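Long-range contacts in acyl-coenzyme A oxidase acox-1.1 (Caenorhabditis elegans, PDB 5K3H), which catalyses the first step of peroxisomal beta-oxidation, using FAD and oxygen to desaturate acyl-CoA thioesters to (2E)-enoyl-CoA with release of hydrogen peroxide: residues P14-E19 / A313-A318; Q302-S307 / W618-R623; Q355-E360 / L541-A546; E400-A405 / E422-A427; S415-I420 / E638-W643. All blocks are in the same frame, centred on the assembly; numbering follows the deposited sequence.

Interaction 1 (P14-E19 / A313-A318); sequences PDLTAE and ATRYSA
Leu16 and Glu19 pack on the methyl group of Ala318 in a buried, largely apolar helix-to-helix contact, where the short N-terminal helix 14-21 crosses the C-terminal end of helix 300-319. The axes of segments 14-19 and 313-318 pass 9.1 Å apart at 116°, and the small side chain of Ala318 allows the backbones to come close: Leu16 CA and Ala318 CA are separated by 5.4 Å. Leu16 brings a single methyl, its CD1 lying 3.9 Å from Ala318 CB. With CG anti to the backbone N (chi1 -176°), the isobutyl group reaches over to this methyl and also to the aliphatic root of Arg315, where CD1 is 4.1 Å from CG. Glu19 contributes its CG methylene, 3.7 Å from Ala318 CB, while a bend at chi2 turns the carboxylate off to Lys333 and Arg608. In the acyl-CoA oxidase fold this places the N-terminal helix against the C-alpha1 helical domain, with Val612 of helix 590-616 also packing on Leu16 and Glu19. Asp15 touches through its CB, 3.5 Å from Ala318 O, and its carboxylate pairs with Arg321. Arg315 is extended from CG to NE, carrying its guanidinium to Asp616. Ala318 lies about 8 Å, side chain to side chain, from the FAD-binding Arg320.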
# COMPACT_ATOMS: atom_id res chain seq x y z
N PRO B 14 9.53 29.32 8.50
CA PRO B 14 9.10 29.66 9.87
C PRO B 14 7.94 28.81 10.36
O PRO B 14 7.77 28.67 11.58
CB PRO B 14 8.71 31.14 9.76
CG PRO B 14 8.46 31.39 8.34
CD PRO B 14 9.32 30.42 7.55
N ASP B 15 7.14 28.25 9.46
CA ASP B 15 6.08 27.34 9.89
C ASP B 15 6.64 26.04 10.46
O ASP B 15 6.08 25.48 11.40
CB ASP B 15 5.12 27.08 8.73
CG ASP B 15 4.11 28.21 8.56
OD1 ASP B 15 3.87 28.94 9.56
OD2 ASP B 15 3.59 28.39 7.43
N LEU B 16 7.74 25.55 9.90
CA LEU B 16 8.39 24.36 10.43
C LEU B 16 9.20 24.70 11.68
O LEU B 16 9.12 23.98 12.69
CB LEU B 16 9.27 23.74 9.36
CG LEU B 16 9.97 22.43 9.67
CD1 LEU B 16 8.98 21.41 10.17
CD2 LEU B 16 10.64 21.93 8.41
N THR B 17 9.95 25.80 11.64
CA THR B 17 10.66 26.25 12.84
C THR B 17 9.72 26.45 14.04
O THR B 17 10.07 26.07 15.16
CB THR B 17 11.43 27.53 12.54
OG1 THR B 17 12.38 27.24 11.50
CG2 THR B 17 12.19 27.97 13.77
N ALA B 18 8.53 27.02 13.82
CA ALA B 18 7.59 27.20 14.92
C ALA B 18 7.25 25.86 15.59
O ALA B 18 7.10 25.80 16.82
CB ALA B 18 6.30 27.86 14.42
N GLU B 19 7.14 24.79 14.81
CA GLU B 19 6.87 23.48 15.39
C GLU B 19 8.08 22.91 16.12
O GLU B 19 7.92 22.00 16.95
CB GLU B 19 6.40 22.50 14.32
CG GLU B 19 5.09 22.88 13.64
CD GLU B 19 3.95 23.00 14.64
OE1 GLU B 19 3.94 22.21 15.64
OE2 GLU B 19 3.09 23.89 14.44
N ALA B 313 5.94 13.15 6.24
CA ALA B 313 4.56 13.57 6.35
C ALA B 313 4.35 14.60 7.45
O ALA B 313 3.47 15.46 7.32
CB ALA B 313 3.68 12.35 6.59
N THR B 314 5.11 14.54 8.55
CA THR B 314 4.88 15.48 9.64
C THR B 314 5.52 16.83 9.36
O THR B 314 4.93 17.88 9.66
CB THR B 314 5.38 14.89 10.97
OG1 THR B 314 4.87 13.54 11.15
CG2 THR B 314 4.96 15.77 12.15
N ARG B 315 6.72 16.85 8.77
CA ARG B 315 7.28 18.12 8.30
C ARG B 315 6.35 18.81 7.29
O ARG B 315 6.04 20.00 7.42
CB ARG B 315 8.67 17.88 7.69
CG ARG B 315 9.74 17.66 8.75
CD ARG B 315 11.01 17.12 8.13
NE ARG B 315 12.06 16.99 9.12
CZ ARG B 315 13.30 16.59 8.86
NH1 ARG B 315 13.65 16.25 7.64
NH2 ARG B 315 14.18 16.53 9.84
N TYR B 316 5.90 18.06 6.27
CA TYR B 316 4.98 18.62 5.28
C TYR B 316 3.68 19.11 5.92
O TYR B 316 3.14 20.14 5.52
CB TYR B 316 4.69 17.58 4.19
CG TYR B 316 3.73 18.06 3.13
CD1 TYR B 316 4.11 19.01 2.20
CD2 TYR B 316 2.44 17.57 3.07
CE1 TYR B 316 3.21 19.48 1.24
CE2 TYR B 316 1.55 18.02 2.12
CZ TYR B 316 1.93 18.97 1.21
OH TYR B 316 1.03 19.40 0.26
N SER B 317 3.17 18.39 6.93
CA SER B 317 1.96 18.85 7.61
C SER B 317 2.19 20.16 8.35
O SER B 317 1.24 20.94 8.53
CB SER B 317 1.47 17.80 8.62
OG SER B 317 1.03 16.60 8.00
N ALA B 318 3.44 20.45 8.73
CA ALA B 318 3.74 21.72 9.39
C ALA B 318 3.83 22.88 8.39
O ALA B 318 3.47 24.01 8.72
CB ALA B 318 5.04 21.61 10.19

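Interaction 2 (Q302-S307 / W618-R623); sequences QAIMLS and WEFSDR
Trp618, Ser307 and Phe620 carry this contact, in which the loop leaving helix 590-616 lays two aromatic rings against helix 300-319. Ser307 is directed at the indole. Its hydroxyl, anti to the backbone N (chi1 -173°), sits over one face of Trp618, 3.2 Å above the plane and displaced toward the rim, with OG 3.3 Å from CG. Its methylene lies over the neighbouring six-membered ring: Ser307 CB is 4.0 Å from that ring's centroid and only 14° off the normal, a CH-pi contact. The serine thus spreads along the indole, oxygen near the pyrrole part and carbon over the benzo part.

Phe620 meets the same hydroxyl differently, with CE2 at its edge 3.6 Å from Ser307 OG, near the plane of the phenyl ring. The one hydroxyl oxygen thus meets an indole face and a phenyl edge. Ile304, one turn earlier on the helix, divides its branches between the two rings: CG1 approaches the indole edge, 3.8 Å from Trp618 CZ3, whereas CG2 lies 4.1 Å from Phe620 CZ. Ala303 CB completes the apolar surface at Trp618 CH2, 4.0 Å away.

Outside the pair, Tyr35 OH hydrogen-bonds to the carbonyl oxygen of Trp618, and Gln355 of helix 338-367 packs on the indole. Far from the annotated sites, this is loop-on-helix packing, the connection after helix 590-616 lying on helix 300-319, and it joins the C-alpha1 domain to the C-terminal helical domain of an acyl-CoA oxidase.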
# COMPACT_ATOMS: atom_id res chain seq x y z
N GLN B 302 12.78 -1.62 9.94
CA GLN B 302 11.38 -1.24 9.80
C GLN B 302 11.08 0.07 10.54
O GLN B 302 10.35 0.92 10.03
CB GLN B 302 10.49 -2.36 10.33
CG GLN B 302 10.51 -3.68 9.52
CD GLN B 302 9.86 -3.55 8.15
OE1 GLN B 302 8.80 -2.95 8.01
NE2 GLN B 302 10.49 -4.12 7.14
N ALA B 303 11.64 0.24 11.74
CA ALA B 303 11.40 1.45 12.51
C ALA B 303 11.97 2.67 11.81
O ALA B 303 11.38 3.76 11.86
CB ALA B 303 12.01 1.31 13.91
N ILE B 304 13.14 2.50 11.18
CA ILE B 304 13.77 3.59 10.44
C ILE B 304 12.94 3.95 9.21
O ILE B 304 12.68 5.13 8.95
CB ILE B 304 15.22 3.20 10.09
CG1 ILE B 304 16.09 3.35 11.36
CG2 ILE B 304 15.78 4.02 8.93
CD1 ILE B 304 17.47 2.87 11.26
N MET B 305 12.46 2.94 8.47
CA MET B 305 11.60 3.23 7.33
C MET B 305 10.35 3.96 7.76
O MET B 305 9.93 4.92 7.11
CB MET B 305 11.19 1.95 6.61
CG MET B 305 12.32 1.04 6.27
SD MET B 305 13.09 1.54 4.75
CE MET B 305 12.70 0.05 3.91
N LEU B 306 9.69 3.48 8.82
CA LEU B 306 8.49 4.15 9.31
C LEU B 306 8.82 5.57 9.70
O LEU B 306 8.12 6.51 9.32
CB LEU B 306 7.88 3.36 10.48
CG LEU B 306 6.53 3.77 11.12
CD1 LEU B 306 5.44 4.00 10.11
CD2 LEU B 306 6.07 2.74 12.13
N SER B 307 9.96 5.75 10.37
CA SER B 307 10.37 7.09 10.75
C SER B 307 10.73 7.95 9.53
O SER B 307 10.45 9.16 9.52
CB SER B 307 11.53 7.00 11.75
OG SER B 307 11.86 8.29 12.28
N TRP B 618 15.68 11.37 15.12
CA TRP B 618 16.30 10.28 14.37
C TRP B 618 17.45 10.78 13.48
O TRP B 618 18.21 9.95 12.97
CB TRP B 618 15.25 9.58 13.53
CG TRP B 618 14.31 8.86 14.38
CD1 TRP B 618 13.37 9.40 15.19
CD2 TRP B 618 14.20 7.45 14.51
NE1 TRP B 618 12.67 8.41 15.84
CE2 TRP B 618 13.16 7.20 15.43
CE3 TRP B 618 14.86 6.36 13.94
CZ2 TRP B 618 12.77 5.91 15.79
CZ3 TRP B 618 14.47 5.08 14.30
CH2 TRP B 618 13.43 4.87 15.21
N GLU B 619 17.52 12.09 13.27
CA GLU B 619 18.62 12.78 12.62
C GLU B 619 18.97 12.16 11.27
O GLU B 619 20.06 11.61 11.06
CB GLU B 619 19.81 12.85 13.58
CG GLU B 619 19.46 13.71 14.77
CD GLU B 619 20.62 13.96 15.66
OE1 GLU B 619 21.47 13.04 15.80
OE2 GLU B 619 20.70 15.07 16.21
N PHE B 620 18.01 12.28 10.34
CA PHE B 620 18.20 11.91 8.94
C PHE B 620 18.51 13.16 8.13
O PHE B 620 17.70 14.09 8.07
CB PHE B 620 16.96 11.24 8.37
CG PHE B 620 16.52 10.04 9.12
CD1 PHE B 620 17.42 9.02 9.43
CD2 PHE B 620 15.21 9.89 9.51
CE1 PHE B 620 17.02 7.90 10.11
CE2 PHE B 620 14.81 8.77 10.20
CZ PHE B 620 15.73 7.78 10.50
N SER B 621 19.68 13.17 7.48
CA SER B 621 19.99 14.24 6.55
C SER B 621 19.13 14.13 5.29
O SER B 621 18.55 13.08 5.01
CB SER B 621 21.48 14.19 6.19
OG SER B 621 21.75 13.06 5.38
N ASP B 622 19.05 15.24 4.55
CA ASP B 622 18.36 15.22 3.26
C ASP B 622 18.99 14.23 2.31
O ASP B 622 18.29 13.54 1.55
CB ASP B 622 18.36 16.62 2.63
CG ASP B 622 17.30 17.50 3.20
OD1 ASP B 622 16.41 16.93 3.87
OD2 ASP B 622 17.35 18.75 3.01
N ARG B 623 20.33 14.13 2.33
CA ARG B 623 20.97 13.16 1.46
C ARG B 623 20.51 11.74 1.77
O ARG B 623 20.43 10.90 0.87
CB ARG B 623 22.50 13.28 1.57
CG ARG B 623 23.11 14.52 0.84
CD ARG B 623 24.64 14.43 0.68
NE ARG B 623 25.19 13.71 1.83
CZ ARG B 623 25.48 14.28 3.00
NH1 ARG B 623 25.31 15.59 3.18
NH2 ARG B 623 25.96 13.54 4.00

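Interaction 3 (Q355-E360 / L541-A546); sequences QFAGAE and LFIVEA
Phe542 starts the contact from helix 520-553, which crosses helix 338-367 almost perpendicularly: the axes of the two segments are 8.6 Å apart at 91°. Its CG is anti to the backbone N (chi1 177°), which swings the ring toward the other helix. There Phe542 CE2 lies 4.2 Å from Ala357 CB, and CZ is 3.7 Å from Glu360 OE1. The carboxylate of Glu360 and the phenyl ring are practically at right angles, with planes 89° apart.

Ile543 follows with a lighter touch, CG1 standing 4.4 Å from Ala357 CB, so that this one methyl receives both neighbours. A turn beyond Phe542, Ala546 occupies the crossing point. Its CA is 5.4 Å from that of Ala357, an approach that small side chains on both helices permit. Ala546 CB rests on the backbone of the opposing helix, 4.0 Å from Ala357 CA, and Glu360, one turn beyond Ala357, reaches to the same residue, OE2 lying 3.6 Å from Ala546 CA.

A water links the same two residues, donating to Glu360 OE2 and to the carbonyl oxygen of Ala546. Glu360 OE2 also forms a salt bridge with Arg549, one turn further along helix 520-553.

The contact joins the C-alpha1 domain to the C-terminal helical domain through an alanine-alanine crossing. Its chemistry is split: alanine packing at the centre is consistent with the close helix spacing, while at the margin a water solvates Glu360 and the salt bridge to Arg549 probably stabilises its charge.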
# COMPACT_ATOMS: atom_id res chain seq x y z
N GLN B 355 11.73 0.26 17.71
CA GLN B 355 13.15 0.41 17.98
C GLN B 355 13.50 -0.14 19.36
O GLN B 355 14.53 -0.78 19.54
CB GLN B 355 13.54 1.90 17.87
CG GLN B 355 15.03 2.20 18.07
CD GLN B 355 15.89 1.83 16.83
OE1 GLN B 355 15.41 1.15 15.91
NE2 GLN B 355 17.14 2.29 16.81
N PHE B 356 12.64 0.11 20.34
CA PHE B 356 12.90 -0.38 21.69
C PHE B 356 12.69 -1.89 21.79
O PHE B 356 13.41 -2.55 22.55
CB PHE B 356 12.04 0.38 22.69
CG PHE B 356 12.35 1.85 22.73
CD1 PHE B 356 13.63 2.31 22.42
CD2 PHE B 356 11.37 2.78 23.09
CE1 PHE B 356 13.93 3.68 22.44
CE2 PHE B 356 11.67 4.13 23.12
CZ PHE B 356 12.95 4.59 22.80
N ALA B 357 11.73 -2.45 21.05
CA ALA B 357 11.55 -3.91 21.03
C ALA B 357 12.72 -4.62 20.36
O ALA B 357 13.21 -5.64 20.85
CB ALA B 357 10.25 -4.26 20.32
N GLY B 358 13.20 -4.08 19.24
CA GLY B 358 14.40 -4.62 18.65
C GLY B 358 15.57 -4.62 19.62
O GLY B 358 16.36 -5.57 19.66
N ALA B 359 15.73 -3.54 20.38
CA ALA B 359 16.82 -3.53 21.35
C ALA B 359 16.66 -4.65 22.37
O ALA B 359 17.64 -5.32 22.73
CB ALA B 359 16.89 -2.17 22.06
N GLU B 360 15.44 -4.93 22.82
CA GLU B 360 15.28 -5.98 23.81
C GLU B 360 15.48 -7.38 23.23
O GLU B 360 16.06 -8.25 23.90
CB GLU B 360 13.91 -5.89 24.48
CG GLU B 360 14.01 -5.35 25.85
CD GLU B 360 12.85 -5.75 26.65
OE1 GLU B 360 12.38 -6.89 26.43
OE2 GLU B 360 12.37 -4.93 27.45
N LEU B 541 1.49 -7.39 22.71
CA LEU B 541 1.70 -7.25 24.15
C LEU B 541 3.19 -7.11 24.48
O LEU B 541 3.57 -6.27 25.31
CB LEU B 541 1.10 -8.44 24.89
CG LEU B 541 1.63 -8.70 26.31
CD1 LEU B 541 1.23 -7.57 27.27
CD2 LEU B 541 1.11 -10.06 26.79
N PHE B 542 4.04 -7.92 23.84
CA PHE B 542 5.49 -7.81 24.04
C PHE B 542 5.99 -6.42 23.69
O PHE B 542 6.81 -5.85 24.41
CB PHE B 542 6.25 -8.84 23.20
CG PHE B 542 7.74 -8.71 23.34
CD1 PHE B 542 8.40 -9.26 24.43
CD2 PHE B 542 8.48 -7.97 22.42
CE1 PHE B 542 9.76 -9.14 24.57
CE2 PHE B 542 9.86 -7.83 22.56
CZ PHE B 542 10.50 -8.42 23.63
N ILE B 543 5.54 -5.88 22.56
CA ILE B 543 6.02 -4.58 22.11
C ILE B 543 5.68 -3.49 23.13
O ILE B 543 6.53 -2.67 23.49
CB ILE B 543 5.44 -4.27 20.72
CG1 ILE B 543 6.00 -5.24 19.67
CG2 ILE B 543 5.73 -2.82 20.31
CD1 ILE B 543 5.20 -5.32 18.39
N VAL B 544 4.45 -3.50 23.65
CA VAL B 544 4.06 -2.55 24.70
C VAL B 544 4.95 -2.69 25.93
O VAL B 544 5.37 -1.70 26.53
CB VAL B 544 2.58 -2.73 25.07
CG1 VAL B 544 2.24 -1.86 26.28
CG2 VAL B 544 1.68 -2.43 23.88
N GLU B 545 5.21 -3.93 26.37
CA GLU B 545 6.00 -4.12 27.59
C GLU B 545 7.44 -3.66 27.40
O GLU B 545 8.05 -3.11 28.34
CB GLU B 545 5.97 -5.58 28.04
CG GLU B 545 4.62 -6.07 28.53
CD GLU B 545 4.70 -7.38 29.30
OE1 GLU B 545 5.25 -7.40 30.43
OE2 GLU B 545 4.21 -8.41 28.79
N ALA B 546 8.03 -3.89 26.22
CA ALA B 546 9.39 -3.41 25.99
C ALA B 546 9.44 -1.89 25.96
O ALA B 546 10.36 -1.27 26.52
CB ALA B 546 9.94 -4.00 24.69
O HOH W 1 12.96 -1.96 26.51

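Interaction 4 (E400-A405 / E422-A427); sequences EGIEQA and EIYGVA
Glu403 OE1 is placed over the middle of the Tyr424 ring, 3.6 Å above its plane, while the other carboxylate oxygen, OE2, forms a salt bridge with Arg406. A bend at chi2 (64°) brings the glutamate round to this ring, and the carboxylate stands nearly upright on it, the two planes 83° apart. The Tyr424 atoms nearest to Glu403 OE1 are CD1 and CE1, each 3.8 Å away.

Ile402 supplies the apolar half. Its CG2 meets the tyrosine at the ring's edge, near the ring plane, and lies 3.6 Å from Tyr424 CB. The other branch continues past it: Ile402 CD1 is 3.7 Å from Ala427 CB and 4.1 Å from Ile423 CG2. One isoleucine thereby fits among three residues spread over a turn of helix 420-428.

The two helices, 382-408 and 420-428, form an antiparallel pair joined by a short connection within the C-alpha1 domain, their segment axes 9.5 Å apart at 171°. The pair also lies at the dimer interface, where Gly425 O accepts a hydrogen bond from Tyr414 of the second subunit. Gln404, on the same helix as Glu403, belongs to the ATP site shared between subunits.

A carboxylate oxygen over the centre of an aromatic face may be mildly repelled by its pi density, so the salt bridge to Arg406 probably supplies much of the compensation for Glu403, while Ile402 contributes hydrophobic packing between the helices.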
# COMPACT_ATOMS: atom_id res chain seq x y z
N GLU B 400 1.24 -0.32 7.31
CA GLU B 400 0.05 0.47 7.63
C GLU B 400 0.41 1.93 7.92
O GLU B 400 -0.22 2.85 7.37
CB GLU B 400 -0.66 -0.16 8.83
CG GLU B 400 -1.79 0.66 9.44
CD GLU B 400 -2.32 0.10 10.79
OE1 GLU B 400 -2.00 -1.08 11.17
OE2 GLU B 400 -3.07 0.86 11.48
N GLY B 401 1.44 2.17 8.73
CA GLY B 401 1.78 3.54 9.08
C GLY B 401 2.38 4.34 7.94
O GLY B 401 2.02 5.50 7.73
N ILE B 402 3.25 3.72 7.14
CA ILE B 402 3.83 4.40 5.99
C ILE B 402 2.72 4.81 5.02
O ILE B 402 2.77 5.89 4.42
CB ILE B 402 4.87 3.50 5.30
CG1 ILE B 402 6.06 3.21 6.20
CG2 ILE B 402 5.38 4.17 4.03
CD1 ILE B 402 6.93 2.15 5.67
N GLU B 403 1.70 3.96 4.86
CA GLU B 403 0.58 4.30 3.99
C GLU B 403 -0.25 5.46 4.56
O GLU B 403 -0.60 6.39 3.82
CB GLU B 403 -0.31 3.08 3.77
CG GLU B 403 -1.29 3.19 2.62
CD GLU B 403 -0.61 3.32 1.25
OE1 GLU B 403 0.45 2.67 1.04
OE2 GLU B 403 -1.14 4.08 0.39
N GLN B 404 -0.52 5.45 5.87
CA GLN B 404 -1.18 6.60 6.49
C GLN B 404 -0.38 7.87 6.28
O GLN B 404 -0.95 8.93 6.00
CB GLN B 404 -1.41 6.34 7.97
CG GLN B 404 -2.48 5.31 8.22
CD GLN B 404 -3.81 5.69 7.58
OE1 GLN B 404 -4.30 6.80 7.76
NE2 GLN B 404 -4.40 4.76 6.85
N ALA B 405 0.95 7.78 6.40
CA ALA B 405 1.84 8.92 6.14
C ALA B 405 1.74 9.39 4.69
O ALA B 405 1.72 10.60 4.42
CB ALA B 405 3.28 8.54 6.49
N GLU B 422 8.11 4.58 -2.47
CA GLU B 422 9.26 3.69 -2.51
C GLU B 422 9.65 3.23 -1.11
O GLU B 422 10.02 2.07 -0.91
CB GLU B 422 10.44 4.40 -3.20
CG GLU B 422 11.66 3.52 -3.51
CD GLU B 422 11.42 2.48 -4.60
OE1 GLU B 422 10.49 2.65 -5.42
OE2 GLU B 422 12.15 1.46 -4.60
N ILE B 423 9.55 4.13 -0.12
CA ILE B 423 9.77 3.72 1.27
C ILE B 423 8.81 2.61 1.65
O ILE B 423 9.21 1.61 2.26
CB ILE B 423 9.64 4.94 2.21
CG1 ILE B 423 10.74 5.98 1.95
CG2 ILE B 423 9.64 4.53 3.67
CD1 ILE B 423 10.40 7.37 2.49
N TYR B 424 7.53 2.73 1.26
CA TYR B 424 6.56 1.68 1.52
C TYR B 424 6.96 0.38 0.83
O TYR B 424 6.92 -0.70 1.44
CB TYR B 424 5.17 2.13 1.04
CG TYR B 424 4.07 1.09 1.14
CD1 TYR B 424 3.47 0.78 2.37
CD2 TYR B 424 3.63 0.40 0.01
CE1 TYR B 424 2.47 -0.17 2.46
CE2 TYR B 424 2.62 -0.56 0.10
CZ TYR B 424 2.05 -0.84 1.34
OH TYR B 424 1.05 -1.80 1.43
N GLY B 425 7.29 0.45 -0.45
CA GLY B 425 7.57 -0.76 -1.21
C GLY B 425 8.77 -1.54 -0.72
O GLY B 425 8.80 -2.78 -0.77
N VAL B 426 9.82 -0.85 -0.29
CA VAL B 426 10.96 -1.56 0.25
C VAL B 426 10.61 -2.17 1.60
O VAL B 426 10.88 -3.36 1.84
CB VAL B 426 12.17 -0.61 0.35
CG1 VAL B 426 13.34 -1.35 0.98
CG2 VAL B 426 12.51 -0.08 -1.03
N ALA B 427 9.99 -1.40 2.50
CA ALA B 427 9.63 -1.92 3.83
C ALA B 427 8.73 -3.15 3.74
O ALA B 427 8.88 -4.08 4.53
CB ALA B 427 8.95 -0.84 4.66

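Interaction 5 (S415-I420 / E638-W643); sequences SMASYI and ENLFKW
Ser415 opens the contact at the indole of Trp643, with OG 3.7 Å from CZ3. The same oxygen accepts a hydrogen bond from Ala417 N (2.9 Å, N-H...O angle 164°), forming an ST turn. Its hydroxyl is anti to the backbone N (chi1 177°), a setting that serves both the turn and the approach to the ring.

Met416 adds its CB, 4.1 Å from Trp643 CH2, before its bent chain heads off toward helix 420-428. Ala417 is the centre of the contact. Its backbone N lies over one face of the indole, 3.6 Å from Trp643 CH2, and its methyl lies over that ring system too: Ala417 CB is 3.8 Å from the six-membered ring's centroid, 12° off the normal, a CH-pi contact. Leu640, one turn back on helix 636-645, reaches the same methyl from beside the tryptophan, its CD1 3.5 Å from Ala417 CB. Further on, Ser418 OG accepts from Ile420 N in a second ST turn, just where helix 420-428 begins.

This loop between helices 382-408 and 420-428 thus packs on the C-terminal helical region close to the FAD-binding Arg320, and Trp188 of the second subunit packs on Leu640.

Chemically, the indole face receives the methyl and the backbone N of Ala417, while Ser415 occupies the peptide N-H within its own turn, so dispersion and CH-pi attraction probably carry most of the contact.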
# COMPACT_ATOMS: atom_id res chain seq x y z
N SER B 415 3.44 12.00 -5.68
CA SER B 415 4.64 12.26 -6.44
C SER B 415 5.81 11.45 -5.91
O SER B 415 5.86 11.09 -4.73
CB SER B 415 4.96 13.76 -6.36
OG SER B 415 6.17 14.07 -7.04
N MET B 416 6.76 11.14 -6.81
CA MET B 416 8.00 10.60 -6.27
C MET B 416 8.81 11.66 -5.53
O MET B 416 9.85 11.33 -4.95
CB MET B 416 8.86 9.97 -7.35
CG MET B 416 8.27 8.72 -7.98
SD MET B 416 7.66 7.44 -6.85
CE MET B 416 9.09 7.22 -5.79
N ALA B 417 8.37 12.91 -5.56
CA ALA B 417 9.00 13.95 -4.75
C ALA B 417 8.75 13.77 -3.25
O ALA B 417 9.46 14.38 -2.44
CB ALA B 417 8.52 15.34 -5.21
N SER B 418 7.72 13.00 -2.86
CA SER B 418 7.53 12.68 -1.45
C SER B 418 8.41 11.51 -1.03
O SER B 418 8.82 11.43 0.13
CB SER B 418 6.08 12.33 -1.18
OG SER B 418 5.88 10.98 -1.52
N TYR B 419 8.63 10.56 -1.95
CA TYR B 419 9.47 9.37 -1.84
C TYR B 419 8.82 8.27 -1.01
O TYR B 419 9.40 7.18 -0.92
CB TYR B 419 10.87 9.65 -1.29
CG TYR B 419 11.90 8.64 -1.74
CD1 TYR B 419 12.13 8.41 -3.11
CD2 TYR B 419 12.66 7.92 -0.82
CE1 TYR B 419 13.05 7.49 -3.54
CE2 TYR B 419 13.60 7.00 -1.25
CZ TYR B 419 13.78 6.79 -2.62
OH TYR B 419 14.70 5.88 -3.06
N ILE B 420 7.63 8.49 -0.45
CA ILE B 420 7.04 7.54 0.50
C ILE B 420 6.59 6.25 -0.19
O ILE B 420 6.66 5.17 0.40
CB ILE B 420 5.87 8.21 1.24
CG1 ILE B 420 6.40 9.39 2.07
CG2 ILE B 420 5.21 7.21 2.16
CD1 ILE B 420 5.31 10.21 2.71
N GLU B 638 9.27 25.78 -3.33
CA GLU B 638 10.32 26.26 -4.22
C GLU B 638 11.13 25.11 -4.78
O GLU B 638 11.44 25.07 -5.98
CB GLU B 638 11.19 27.25 -3.45
CG GLU B 638 12.50 27.60 -4.13
CD GLU B 638 12.41 28.91 -4.91
OE1 GLU B 638 11.29 29.28 -5.34
OE2 GLU B 638 13.47 29.56 -5.08
N ASN B 639 11.46 24.13 -3.94
CA ASN B 639 12.27 23.00 -4.41
C ASN B 639 11.44 21.94 -5.11
O ASN B 639 11.98 21.14 -5.87
CB ASN B 639 13.06 22.39 -3.25
CG ASN B 639 14.15 23.32 -2.74
OD1 ASN B 639 15.13 23.59 -3.44
ND2 ASN B 639 13.97 23.83 -1.54
N LEU B 640 10.13 21.88 -4.84
CA LEU B 640 9.27 21.02 -5.63
C LEU B 640 9.18 21.52 -7.06
O LEU B 640 9.19 20.73 -8.01
CB LEU B 640 7.88 20.95 -4.99
CG LEU B 640 6.85 20.03 -5.63
CD1 LEU B 640 7.31 18.60 -5.56
CD2 LEU B 640 5.51 20.20 -4.93
N PHE B 641 9.13 22.85 -7.23
CA PHE B 641 9.14 23.44 -8.57
C PHE B 641 10.44 23.12 -9.30
O PHE B 641 10.41 22.66 -10.45
CB PHE B 641 8.93 24.94 -8.43
CG PHE B 641 8.67 25.64 -9.73
CD1 PHE B 641 8.06 24.97 -10.79
CD2 PHE B 641 8.99 26.99 -9.88
CE1 PHE B 641 7.82 25.62 -11.99
CE2 PHE B 641 8.75 27.64 -11.07
CZ PHE B 641 8.16 26.96 -12.13
N LYS B 642 11.59 23.28 -8.64
CA LYS B 642 12.86 22.89 -9.26
C LYS B 642 12.88 21.42 -9.61
O LYS B 642 13.32 21.03 -10.70
CB LYS B 642 14.05 23.20 -8.34
CG LYS B 642 14.44 24.66 -8.26
CD LYS B 642 15.75 24.86 -7.46
CE LYS B 642 16.12 26.37 -7.38
NZ LYS B 642 16.05 26.95 -6.00
N TRP B 643 12.45 20.56 -8.66
CA TRP B 643 12.44 19.12 -8.88
C TRP B 643 11.62 18.75 -10.12
O TRP B 643 11.99 17.84 -10.88
CB TRP B 643 11.91 18.42 -7.62
CG TRP B 643 12.07 16.94 -7.62
CD1 TRP B 643 13.15 16.23 -7.14
CD2 TRP B 643 11.14 15.97 -8.09
NE1 TRP B 643 12.94 14.89 -7.31
CE2 TRP B 643 11.71 14.70 -7.88
CE3 TRP B 643 9.87 16.06 -8.66
CZ2 TRP B 643 11.05 13.52 -8.23
CZ3 TRP B 643 9.22 14.89 -9.01
CH2 TRP B 643 9.81 13.64 -8.79

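In the fold
Helix 300-319 joins interactions 1 and 2, whose centres lie about 17 Å apart, and helix 338-367, next in the chain, carries interaction 3. Interactions 2 and 3 touch where Ala303 and Trp618 pack on Gln355. Interaction 1 closes before 3, 4 and 5 open; interaction 4 is nested within 2 and 3, its centre about 12 Å from that of interaction 2, and interaction 5 crosses 2, 3 and 4. Interactions 4 and 5 touch through Ile402 and Ile420, and both meet the second subunit. Interactions 2, 3 and 5 fasten the C-alpha1 domain to the C-terminal helices, interaction 1 adds the N-terminal helix, and interaction 4 is internal to the C-alpha1 domain, beside the shared nucleotide sites.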